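PDB 4IUS: GCN5-related N-acetyltransferase from Kribbella flavida, which probably transfers an acyl group, most likely acetyl, to a substrate that is not established, as a member of the GNAT acetyltransferase family. Local coordinates for residues S130-E133 / Q134-A137; Q155-P158 / A159-G162. The protein carries 1 engineered substitution. All blocks are in the same frame, centred on the assembly; numbering follows the deposited sequence.

Contact 1. Residues S130-E133 / Q134-A137; sequences SAEE and QEAA
The carboxylate of Glu-135 turns one face back over the preceding turn, above Ala-131 O and Glu-132 CA, with OE1 of Glu-135 3.7 Å from CA of Glu-132. Its CG rests even nearer the same carbonyl, 3.2 Å from Ala-131 O, because CG stands anti to its own carbonyl carbon (chi1 -68°) and the chain runs straight on from there. The carboxylate of Glu-132 lies alongside, pointing the same way, its plane 72° from that of Glu-135; the charged oxygens keep apart, Glu-132 OE2 and Glu-135 OE1 being 5.1 Å from each other. Glu-132 has two conformers, so this mutual pose is only one of its options, and both acids suit an exposed helix face.

Ser-130 sits at the N-cap. Its OG accepts from Glu-133 N at 3.0 Å, giving an acceptor to one of the first-turn N-H groups that have no carbonyl a turn earlier. Glu-133 carries its carboxylate back before the cap, where OE1 bonds Ala-129 N, and acids in this first turn would probably be favoured by the helix dipole. Gln-134 faces inward instead: its CG is anti to the backbone N (chi1 -174°), NE2 donates to Asn-138 OD1, and the side chain packs on Val-128, Ala-151, Phe-154 and Ala-163, an uncharged polar end for a buried site. Ala-137, small enough to lie close to a strand, meets Leu-165.

Four i-to-i+4 bonds, beginning with Gln-134 N to Ser-130 O (2.9 Å), complete a serine N-capped alpha-helix start, the helix that follows the first strand of the GNAT domain and packs on strand 161-168.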
loop_
_atom_site.group_PDB
_atom_site.type_symbol
_atom_site.label_atom_id
_atom_site.label_comp_id
_atom_site.label_asym_id
_atom_site.label_seq_id
_atom_site.Cartn_x
_atom_site.Cartn_y
_atom_site.Cartn_z
ATOM N N SER A 130 -18.436 11.117 -3.747
ATOM C CA SER A 130 -18.498 11.737 -5.041
ATOM C C SER A 130 -17.105 11.873 -5.645
ATOM O O SER A 130 -16.097 11.832 -4.941
ATOM C CB SER A 130 -19.120 13.120 -4.944
ATOM O OG SER A 130 -18.256 14.032 -4.305
ATOM N N ALA A 131 -17.071 12.075 -6.947
ATOM C CA ALA A 131 -15.863 12.384 -7.678
ATOM C C ALA A 131 -15.198 13.629 -7.100
ATOM O O ALA A 131 -13.993 13.673 -6.922
ATOM C CB ALA A 131 -16.158 12.551 -9.165
ATOM N N GLU A 132 -15.976 14.671 -6.801
ATOM C CA GLU A 132 -15.365 15.894 -6.311
ATOM C C GLU A 132 -14.770 15.688 -4.917
ATOM O O GLU A 132 -13.711 16.243 -4.615
ATOM C CB GLU A 132 -16.350 17.062 -6.326
ATOM C CG GLU A 132 -16.805 17.445 -7.715
ATOM C CD GLU A 132 -17.828 16.495 -8.346
ATOM O OE1 GLU A 132 -18.504 15.678 -7.643
ATOM O OE2 GLU A 132 -17.958 16.579 -9.595
ATOM N N GLU A 133 -15.395 14.872 -4.062
ATOM C CA GLU A 133 -14.796 14.572 -2.753
ATOM C C GLU A 133 -13.534 13.741 -2.922
ATOM O O GLU A 133 -12.578 13.939 -2.193
ATOM C CB GLU A 133 -15.820 13.896 -1.827
ATOM C CG GLU A 133 -16.862 14.863 -1.317
ATOM C CD GLU A 133 -18.080 14.240 -0.724
ATOM O OE1 GLU A 133 -18.075 13.109 -0.277
ATOM O OE2 GLU A 133 -19.098 14.956 -0.723
ATOM N N GLN A 134 -13.520 12.816 -3.910
ATOM C CA GLN A 134 -12.310 12.040 -4.165
ATOM C C GLN A 134 -11.194 12.953 -4.667
ATOM O O GLN A 134 -10.052 12.768 -4.338
ATOM C CB GLN A 134 -12.586 10.889 -5.112
ATOM C CG GLN A 134 -11.417 9.954 -5.304
ATOM C CD GLN A 134 -10.954 9.301 -3.994
ATOM O OE1 GLN A 134 -11.783 8.764 -3.254
ATOM N NE2 GLN A 134 -9.658 9.375 -3.690
ATOM N N GLU A 135 -11.538 13.938 -5.483
ATOM C CA GLU A 135 -10.578 14.918 -5.961
ATOM C C GLU A 135 -9.996 15.710 -4.836
ATOM O O GLU A 135 -8.775 15.942 -4.776
ATOM C CB GLU A 135 -11.213 15.832 -7.009
ATOM C CG GLU A 135 -11.554 15.137 -8.327
ATOM C CD GLU A 135 -12.446 15.999 -9.247
ATOM O OE1 GLU A 135 -12.917 17.121 -8.850
ATOM O OE2 GLU A 135 -12.696 15.512 -10.358
ATOM N N ALA A 136 -10.825 16.070 -3.856
ATOM C CA ALA A 136 -10.328 16.749 -2.669
ATOM C C ALA A 136 -9.395 15.849 -1.890
ATOM O O ALA A 136 -8.334 16.298 -1.438
ATOM C CB ALA A 136 -11.469 17.216 -1.782
ATOM N N ALA A 137 -9.765 14.592 -1.702
ATOM C CA ALA A 137 -8.906 13.613 -1.006
ATOM C C ALA A 137 -7.545 13.505 -1.676
ATOM O O ALA A 137 -6.503 13.580 -1.032
ATOM C CB ALA A 137 -9.576 12.249 -0.926
#

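Contact 2. Residues Q155-P158 / A159-G162; sequences QPEP and ADGG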
loop_
_atom_site.group_PDB
_atom_site.type_symbol
_atom_site.label_atom_id
_atom_site.label_comp_id
_atom_site.label_asym_id
_atom_site.label_seq_id
_atom_site.Cartn_x
_atom_site.Cartn_y
_atom_site.Cartn_z
ATOM N N GLN A 155 -15.702 5.391 -6.919
ATOM C CA GLN A 155 -16.682 4.395 -7.241
ATOM C C GLN A 155 -17.407 4.104 -5.925
ATOM O O GLN A 155 -16.818 4.248 -4.816
ATOM C CB GLN A 155 -16.008 3.181 -7.907
ATOM C CG GLN A 155 -14.959 2.515 -7.021
ATOM C CD GLN A 155 -15.563 1.679 -5.891
ATOM O OE1 GLN A 155 -16.622 1.044 -6.078
ATOM N NE2 GLN A 155 -14.911 1.672 -4.721
ATOM N N PRO A 156 -18.659 3.647 -6.022
ATOM C CA PRO A 156 -19.520 3.667 -4.849
ATOM C C PRO A 156 -19.483 2.448 -3.918
ATOM O O PRO A 156 -20.115 2.478 -2.856
ATOM C CB PRO A 156 -20.923 3.774 -5.498
ATOM C CG PRO A 156 -20.780 3.087 -6.798
ATOM C CD PRO A 156 -19.437 3.538 -7.276
ATOM N N GLU A 157 -18.774 1.392 -4.291
ATOM C CA GLU A 157 -18.814 0.137 -3.526
ATOM C C GLU A 157 -17.652 0.045 -2.538
ATOM O O GLU A 157 -16.492 -0.092 -2.949
ATOM C CB GLU A 157 -18.804 -1.063 -4.465
ATOM C CG GLU A 157 -18.708 -2.423 -3.752
ATOM C CD GLU A 157 -19.698 -2.605 -2.590
ATOM O OE1 GLU A 157 -19.267 -2.970 -1.468
ATOM O OE2 GLU A 157 -20.921 -2.383 -2.809
ATOM N N PRO A 158 -17.962 0.049 -1.226
ATOM C CA PRO A 158 -16.861 0.079 -0.278
ATOM C C PRO A 158 -15.957 -1.145 -0.266
ATOM O O PRO A 158 -14.772 -1.053 0.052
ATOM C CB PRO A 158 -17.556 0.240 1.090
ATOM C CG PRO A 158 -18.954 -0.181 0.882
ATOM C CD PRO A 158 -19.258 0.176 -0.539
ATOM N N ALA A 159 -16.486 -2.298 -0.647
ATOM C CA ALA A 159 -15.651 -3.492 -0.772
ATOM C C ALA A 159 -14.568 -3.313 -1.847
ATOM O O ALA A 159 -13.591 -4.051 -1.835
ATOM C CB ALA A 159 -16.500 -4.731 -1.074
ATOM N N ASP A 160 -14.766 -2.390 -2.781
ATOM C CA ASP A 160 -13.821 -2.112 -3.866
ATOM C C ASP A 160 -12.907 -0.921 -3.585
ATOM O O ASP A 160 -12.171 -0.462 -4.463
ATOM C CB ASP A 160 -14.559 -1.972 -5.202
ATOM C CG ASP A 160 -15.222 -3.266 -5.646
ATOM O OD1 ASP A 160 -14.892 -4.341 -5.064
ATOM O OD2 ASP A 160 -16.084 -3.224 -6.590
ATOM N N GLY A 161 -12.929 -0.477 -2.335
ATOM C CA GLY A 161 -12.078 0.599 -1.880
ATOM C C GLY A 161 -12.902 1.815 -1.510
ATOM O O GLY A 161 -14.073 1.945 -1.873
ATOM N N GLY A 162 -12.271 2.775 -0.881
ATOM C CA GLY A 162 -12.912 4.011 -0.554
ATOM C C GLY A 162 -11.966 4.985 0.109
ATOM O O GLY A 162 -10.794 4.713 0.270
HETATM O O HOH W 1 -16.109 3.870 -2.069
HETATM O O HOH W 2 -17.062 -0.837 -7.964
HETATM O O HOH W 3 -11.940 2.566 -4.893
#
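Gln-155 folds its amide back against CB of Asp-160, NE2 lying 3.7 Å from it, because CG stands between backbone N and carbonyl carbon (chi1 60°) and the chain bends again at chi2 (75°). The amide braces the first of two overlapping beta-turns, 157-160 and 158-161, that lead into strand 161-168: Asp-160 N bonds Glu-157 O at 2.9 Å, and Gly-161 N bonds Pro-158 O at 3.1 Å. Pro-158 suits the second position of the first turn, its ring fixing phi. Gln-155 OE1 accepts from Glu-157 N at 2.8 Å, while NE2 gives a hydrogen to Glu-157 O, which lies in the amide plane. Glu-157 O therefore has two donors, Gln-155 NE2 and Asp-160 N, on opposite faces of its carbonyl plane. An alanine in place of Gln-155 is likely to leave Glu-157 N without this acceptor and to take from Glu-157 O one of its two donors. The Gln-155 and Asp-160 side chains cross at about a right angle, and one water donates to both Gln-155 OE1 and Asp-160 OD2. In one of two Glu-157 conformers, OE1 takes Ala-159 N on its anti side, somewhat out of the carboxylate plane. Gly-161 adopts a positive phi at which a CB would jam against Asp-160 O. Beyond it, a water donates to both Gln-155 O (2.9 Å) and Gly-161 O (2.8 Å).

From the N terminus, the chain first builds the small three-stranded sheet and much of the far side of the large one, then reaches strand 123-127. Contact 1 comes next, opening helix 131-141. After that helix a long loop, with two residues unmodelled, leads to contact 2, where a tight pair of turns starts strand 161-168, the antiparallel neighbour of 123-127. The two contacts follow in series, neither nested nor crossing, each closing only a few residues. The centres of contact 1 and contact 2 lie about 13 Å apart and their nearest atoms about 5 Å, so they do not touch. Together they mark the start of the helix and the start of the strand it packs on.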